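PDB 6EJQ: terminase, small subunit from Thermus phage G20c, which probably recognises the viral packaging sequence and regulates the ATPase of the large terminase subunit, assembling as a nine-membered ring in the genome-packaging motor. Local coordinates for residues Tyr84-Met87 and Leu88-Asn92; Lys124-Gln127 and Glu128-Thr131. One frame throughout, in Å; residues are numbered along the deposited sequence. Where two conformers were deposited one is given.

How the interactions relate
Both contacts are local, made along single helices of the C-terminal domain. Coming from the N terminus, the chain passes through three shorter helices and enters helix 59-95, where interaction 1 joins 84-87 to 88-92 near the C-terminal end. A loop then leads to helix 112-139, which carries interaction 2, 124-127 with 128-131. The two follow in series, neither enclosing the other, and neither closes a loop. Their centres lie 24 Å apart and their nearest atoms about 11 Å, without touching. Helices 59-95 and 112-139 pack together: Tyr-84 meets Ile-115 and Met-118, and Ile-125 meets Ala-73, Gln-77 and Leu-80. Both contacts also touch neighbouring subunits of the ring.

Interaction 1: Tyr84-Met87 and Leu88-Asn92; sequences YQNM and LRNYN
The carbonyl oxygen Asn-86 O is gripped twice by Asn-90: its backbone N donates at 2.9 Å and its side-chain ND2 at 2.8 Å. The two donors arrive from opposite faces of the carbonyl plane, ND2 lying 52° out of it with a rather bent N-H...O angle of 133°. With CG of Asn-90 beside its own backbone N (chi1 -80°), the amide folds back over the preceding turn. A water accepts from Asn-90 ND2 at 2.7 Å; its further bond to Asn-86 OD1 holds for one of the two conformers of Asn-86 and is therefore doubtful. This is i to i+4 pairing within helix 59-95, whose backbone bonds here include Leu-88 N to Tyr-84 O. Asn-90 OD1 accepts from His-101 NE2 and Ile-108 N, fastening the helix to the loop before helix 112-139. Arg-89 NH1 forms a salt bridge with Asp-103 of that loop. One turn along from Tyr-84, Leu-88 brings CD1 obliquely to the ring, 3.9 Å from Tyr-84 CE2; the phenol OH bonds to Asp-79 of a second subunit, whose Phe-76 meets the ring edge-to-face.

Interaction 2: Lys124-Gln127 and Glu128-Thr131; sequences KIDQ and ERIT
Residues 124-127 and 128-131 are successive turns of helix 112-139, joined by regular i to i+4 backbone bonds: Glu-128 N to Lys-124 O, Arg-129 N to Ile-125 O, Ile-130 N to Asp-126 O and Thr-131 N to Gln-127 O, all between 2.9 and 3.0 Å. On this alpha-helical frame Asp-126 and Arg-129 form an i to i+3 salt bridge, Asp-126 OD1 lying 2.7 Å from Arg-129 NH2. The two side chains run alongside each other, pointing the same way, but carboxylate and guanidinium are turned 69° apart, so one terminal nitrogen makes the contact instead of a flat two-pronged pairing. The N-H...O angle of 116° makes the hydrogen-bond component weak. A bend at chi3 brings the guanidinium back along the helix, with Asp-126 CA 4.0 Å above one face, toward its rim. Further partners steady the pair: Gln-77 on helix 59-95 donates to Asp-126 OD1, while in a second subunit Arg-72 pairs with Asp-126 OD2 and Glu-65 with Arg-129 NE. The bridge thus joins the packing of two helices in one chain to the interface between subunits of the ring. Nearby, Gln-127 and Ile-130 also lie side by side, and Ile-130 CD1 abuts the amide, 3.7 Å from Gln-127 OE1. Glu-128 CG packs on the preceding turn, 3.3 Å from Lys-124 O, while the amine of Lys-124 turns away to a salt bridge with Asp-120. At the C-terminal end of 128-131, Thr-131 OG1, set beside its own backbone N, donates to Gln-127 O at 2.9 Å from a position 38° out of the carbonyl plane, on the face opposite Thr-131 N.

Interaction 1: Tyr84-Met87 and Leu88-Asn92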
loop_
_atom_site.group_PDB
_atom_site.type_symbol
_atom_site.label_atom_id
_atom_site.label_comp_id
_atom_site.label_asym_id
_atom_site.label_seq_id
_atom_site.Cartn_x
_atom_site.Cartn_y
_atom_site.Cartn_z
ATOM N N TYR B 84 -5.817 -24.003 7.242
ATOM C CA TYR B 84 -6.671 -23.226 8.143
ATOM C C TYR B 84 -7.053 -24.050 9.383
ATOM O O TYR B 84 -6.952 -23.555 10.507
ATOM C CB TYR B 84 -7.926 -22.722 7.409
ATOM C CG TYR B 84 -8.910 -21.971 8.282
ATOM C CD1 TYR B 84 -8.734 -20.620 8.580
ATOM C CD2 TYR B 84 -10.020 -22.612 8.811
ATOM C CE1 TYR B 84 -9.641 -19.937 9.376
ATOM C CE2 TYR B 84 -10.926 -21.942 9.611
ATOM C CZ TYR B 84 -10.736 -20.611 9.897
ATOM O OH TYR B 84 -11.661 -19.968 10.689
ATOM N N GLN B 85 -7.475 -25.301 9.187
ATOM C CA GLN B 85 -7.862 -26.147 10.323
ATOM C C GLN B 85 -6.700 -26.412 11.286
ATOM O O GLN B 85 -6.900 -26.400 12.495
ATOM C CB GLN B 85 -8.494 -27.474 9.871
ATOM C CG GLN B 85 -9.911 -27.337 9.338
ATOM C CD GLN B 85 -10.922 -26.859 10.381
ATOM O OE1 GLN B 85 -11.000 -27.405 11.476
ATOM N NE2 GLN B 85 -11.704 -25.843 10.032
ATOM N N ASN B 86 -5.500 -26.648 10.761
ATOM C CA ASN B 86 -4.325 -26.812 11.621
ATOM C C ASN B 86 -4.049 -25.554 12.433
ATOM O O ASN B 86 -3.705 -25.638 13.609
ATOM C CB ASN B 86 -3.073 -27.156 10.824
ATOM C CG ASN B 86 -1.895 -27.467 11.725
ATOM O OD1 ASN B 86 -0.796 -26.933 11.552
ATOM N ND2 ASN B 86 -2.125 -28.320 12.712
ATOM N N MET B 87 -4.210 -24.394 11.807
ATOM C CA MET B 87 -3.969 -23.124 12.477
ATOM C C MET B 87 -4.916 -22.919 13.647
ATOM O O MET B 87 -4.475 -22.552 14.726
ATOM C CB MET B 87 -4.084 -21.964 11.489
ATOM C CG MET B 87 -2.964 -21.932 10.470
ATOM S SD MET B 87 -3.351 -20.857 9.081
ATOM C CE MET B 87 -2.983 -19.266 9.810
ATOM N N LEU B 88 -6.203 -23.166 13.419
ATOM C CA LEU B 88 -7.212 -23.130 14.474
ATOM C C LEU B 88 -6.906 -24.100 15.598
ATOM O O LEU B 88 -7.036 -23.753 16.770
ATOM C CB LEU B 88 -8.594 -23.525 13.946
ATOM C CG LEU B 88 -9.603 -22.464 13.581
ATOM C CD1 LEU B 88 -10.922 -23.175 13.299
ATOM C CD2 LEU B 88 -9.757 -21.422 14.689
ATOM N N ARG B 89 -6.563 -25.331 15.220
ATOM C CA ARG B 89 -6.253 -26.395 16.173
ATOM C C ARG B 89 -5.129 -25.951 17.091
ATOM O O ARG B 89 -5.212 -26.091 18.310
ATOM C CB ARG B 89 -5.848 -27.668 15.421
ATOM C CG ARG B 89 -5.605 -28.886 16.289
ATOM C CD ARG B 89 -5.418 -30.146 15.456
ATOM N NE ARG B 89 -4.045 -30.290 14.946
ATOM C CZ ARG B 89 -3.239 -31.348 15.114
ATOM N NH1 ARG B 89 -3.628 -32.431 15.794
ATOM N NH2 ARG B 89 -2.017 -31.334 14.577
ATOM N N ASN B 90 -4.081 -25.407 16.487
ATOM C CA ASN B 90 -2.948 -24.887 17.235
ATOM C C ASN B 90 -3.325 -23.710 18.125
ATOM O O ASN B 90 -2.917 -23.681 19.284
ATOM C CB ASN B 90 -1.808 -24.523 16.297
ATOM C CG ASN B 90 -1.005 -25.734 15.884
ATOM O OD1 ASN B 90 -0.303 -26.317 16.703
ATOM N ND2 ASN B 90 -1.105 -26.124 14.618
ATOM N N TYR B 91 -4.115 -22.767 17.605
ATOM C CA TYR B 91 -4.578 -21.640 18.406
ATOM C C TYR B 91 -5.362 -22.113 19.628
ATOM O O TYR B 91 -5.165 -21.593 20.728
ATOM C CB TYR B 91 -5.444 -20.667 17.602
ATOM C CG TYR B 91 -5.878 -19.462 18.430
ATOM C CD1 TYR B 91 -4.992 -18.429 18.689
ATOM C CD2 TYR B 91 -7.155 -19.386 18.980
ATOM C CE1 TYR B 91 -5.366 -17.346 19.456
ATOM C CE2 TYR B 91 -7.541 -18.304 19.756
ATOM C CZ TYR B 91 -6.639 -17.285 19.991
ATOM O OH TYR B 91 -6.987 -16.197 20.761
ATOM N N ASN B 92 -6.263 -23.067 19.427
ATOM C CA ASN B 92 -7.085 -23.590 20.516
ATOM C C ASN B 92 -6.248 -24.372 21.521
ATOM O O ASN B 92 -6.480 -24.265 22.716
ATOM C CB ASN B 92 -8.249 -24.444 19.985
ATOM C CG ASN B 92 -9.281 -23.622 19.226
ATOM O OD1 ASN B 92 -9.378 -22.407 19.401
ATOM N ND2 ASN B 92 -10.044 -24.280 18.359
HETATM O O HOH W 1 1.103 -27.162 13.434
#

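Interaction 2: Lys124-Gln127 and Glu128-Thr131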
loop_
_atom_site.group_PDB
_atom_site.type_symbol
_atom_site.label_atom_id
_atom_site.label_comp_id
_atom_site.label_asym_id
_atom_site.label_seq_id
_atom_site.Cartn_x
_atom_site.Cartn_y
_atom_site.Cartn_z
ATOM N N LYS B 124 -11.786 -15.320 -0.879
ATOM C CA LYS B 124 -11.444 -14.705 -2.168
ATOM C C LYS B 124 -11.492 -15.671 -3.339
ATOM O O LYS B 124 -11.872 -15.278 -4.444
ATOM C CB LYS B 124 -10.045 -14.098 -2.124
ATOM C CG LYS B 124 -9.952 -12.838 -1.294
ATOM C CD LYS B 124 -10.020 -11.585 -2.146
ATOM C CE LYS B 124 -9.928 -10.316 -1.294
ATOM N NZ LYS B 124 -8.796 -10.326 -0.320
ATOM N N ILE B 125 -11.075 -16.915 -3.100
ATOM C CA ILE B 125 -11.097 -17.948 -4.132
ATOM C C ILE B 125 -12.543 -18.228 -4.572
ATOM O O ILE B 125 -12.791 -18.407 -5.774
ATOM C CB ILE B 125 -10.341 -19.223 -3.695
ATOM C CG1 ILE B 125 -8.833 -18.937 -3.642
ATOM C CG2 ILE B 125 -10.593 -20.372 -4.655
ATOM C CD1 ILE B 125 -8.030 -19.953 -2.857
ATOM N N ASP B 126 -13.481 -18.221 -3.623
ATOM C CA ASP B 126 -14.915 -18.345 -3.951
ATOM C C ASP B 126 -15.398 -17.182 -4.810
ATOM O O ASP B 126 -16.086 -17.392 -5.795
ATOM C CB ASP B 126 -15.807 -18.400 -2.693
ATOM C CG ASP B 126 -15.739 -19.737 -1.942
ATOM O OD1 ASP B 126 -15.291 -20.762 -2.497
ATOM O OD2 ASP B 126 -16.181 -19.758 -0.764
ATOM N N GLN B 127 -15.067 -15.952 -4.421
ATOM C CA GLN B 127 -15.562 -14.784 -5.149
ATOM C C GLN B 127 -14.947 -14.658 -6.536
ATOM O O GLN B 127 -15.637 -14.318 -7.492
ATOM C CB GLN B 127 -15.370 -13.501 -4.337
ATOM C CG GLN B 127 -16.266 -13.410 -3.099
ATOM C CD GLN B 127 -17.736 -13.789 -3.358
ATOM O OE1 GLN B 127 -18.316 -14.620 -2.635
ATOM N NE2 GLN B 127 -18.338 -13.192 -4.401
ATOM N N GLU B 128 -13.659 -14.956 -6.641
ATOM C CA GLU B 128 -12.989 -15.051 -7.930
ATOM C C GLU B 128 -13.618 -16.113 -8.839
ATOM O O GLU B 128 -13.762 -15.883 -10.041
ATOM C CB GLU B 128 -11.493 -15.293 -7.732
ATOM C CG GLU B 128 -10.777 -14.035 -7.250
ATOM C CD GLU B 128 -9.376 -14.263 -6.692
ATOM O OE1 GLU B 128 -8.916 -15.423 -6.550
ATOM O OE2 GLU B 128 -8.735 -13.244 -6.364
ATOM N N ARG B 129 -14.020 -17.246 -8.264
ATOM C CA ARG B 129 -14.776 -18.278 -9.002
ATOM C C ARG B 129 -16.094 -17.725 -9.531
ATOM O O ARG B 129 -16.392 -17.862 -10.709
ATOM C CB ARG B 129 -15.048 -19.511 -8.135
ATOM C CG ARG B 129 -15.763 -20.640 -8.866
ATOM C CD ARG B 129 -15.436 -22.000 -8.277
ATOM N NE ARG B 129 -15.893 -22.071 -6.908
ATOM C CZ ARG B 129 -15.150 -22.229 -5.811
ATOM N NH1 ARG B 129 -13.828 -22.384 -5.839
ATOM N NH2 ARG B 129 -15.778 -22.245 -4.646
ATOM N N ILE B 130 -16.859 -17.080 -8.658
ATOM C CA ILE B 130 -18.152 -16.516 -9.025
ATOM C C ILE B 130 -17.992 -15.481 -10.143
ATOM O O ILE B 130 -18.728 -15.512 -11.130
ATOM C CB ILE B 130 -18.864 -15.944 -7.789
ATOM C CG1 ILE B 130 -19.302 -17.101 -6.890
ATOM C CG2 ILE B 130 -20.082 -15.109 -8.160
ATOM C CD1 ILE B 130 -19.465 -16.709 -5.441
ATOM N N THR B 131 -17.000 -14.607 -9.998
ATOM C CA THR B 131 -16.694 -13.579 -11.002
ATOM C C THR B 131 -16.378 -14.203 -12.373
ATOM O O THR B 131 -16.968 -13.822 -13.390
ATOM C CB THR B 131 -15.518 -12.699 -10.532
ATOM O OG1 THR B 131 -15.886 -12.027 -9.319
ATOM C CG2 THR B 131 -15.135 -11.667 -11.585
#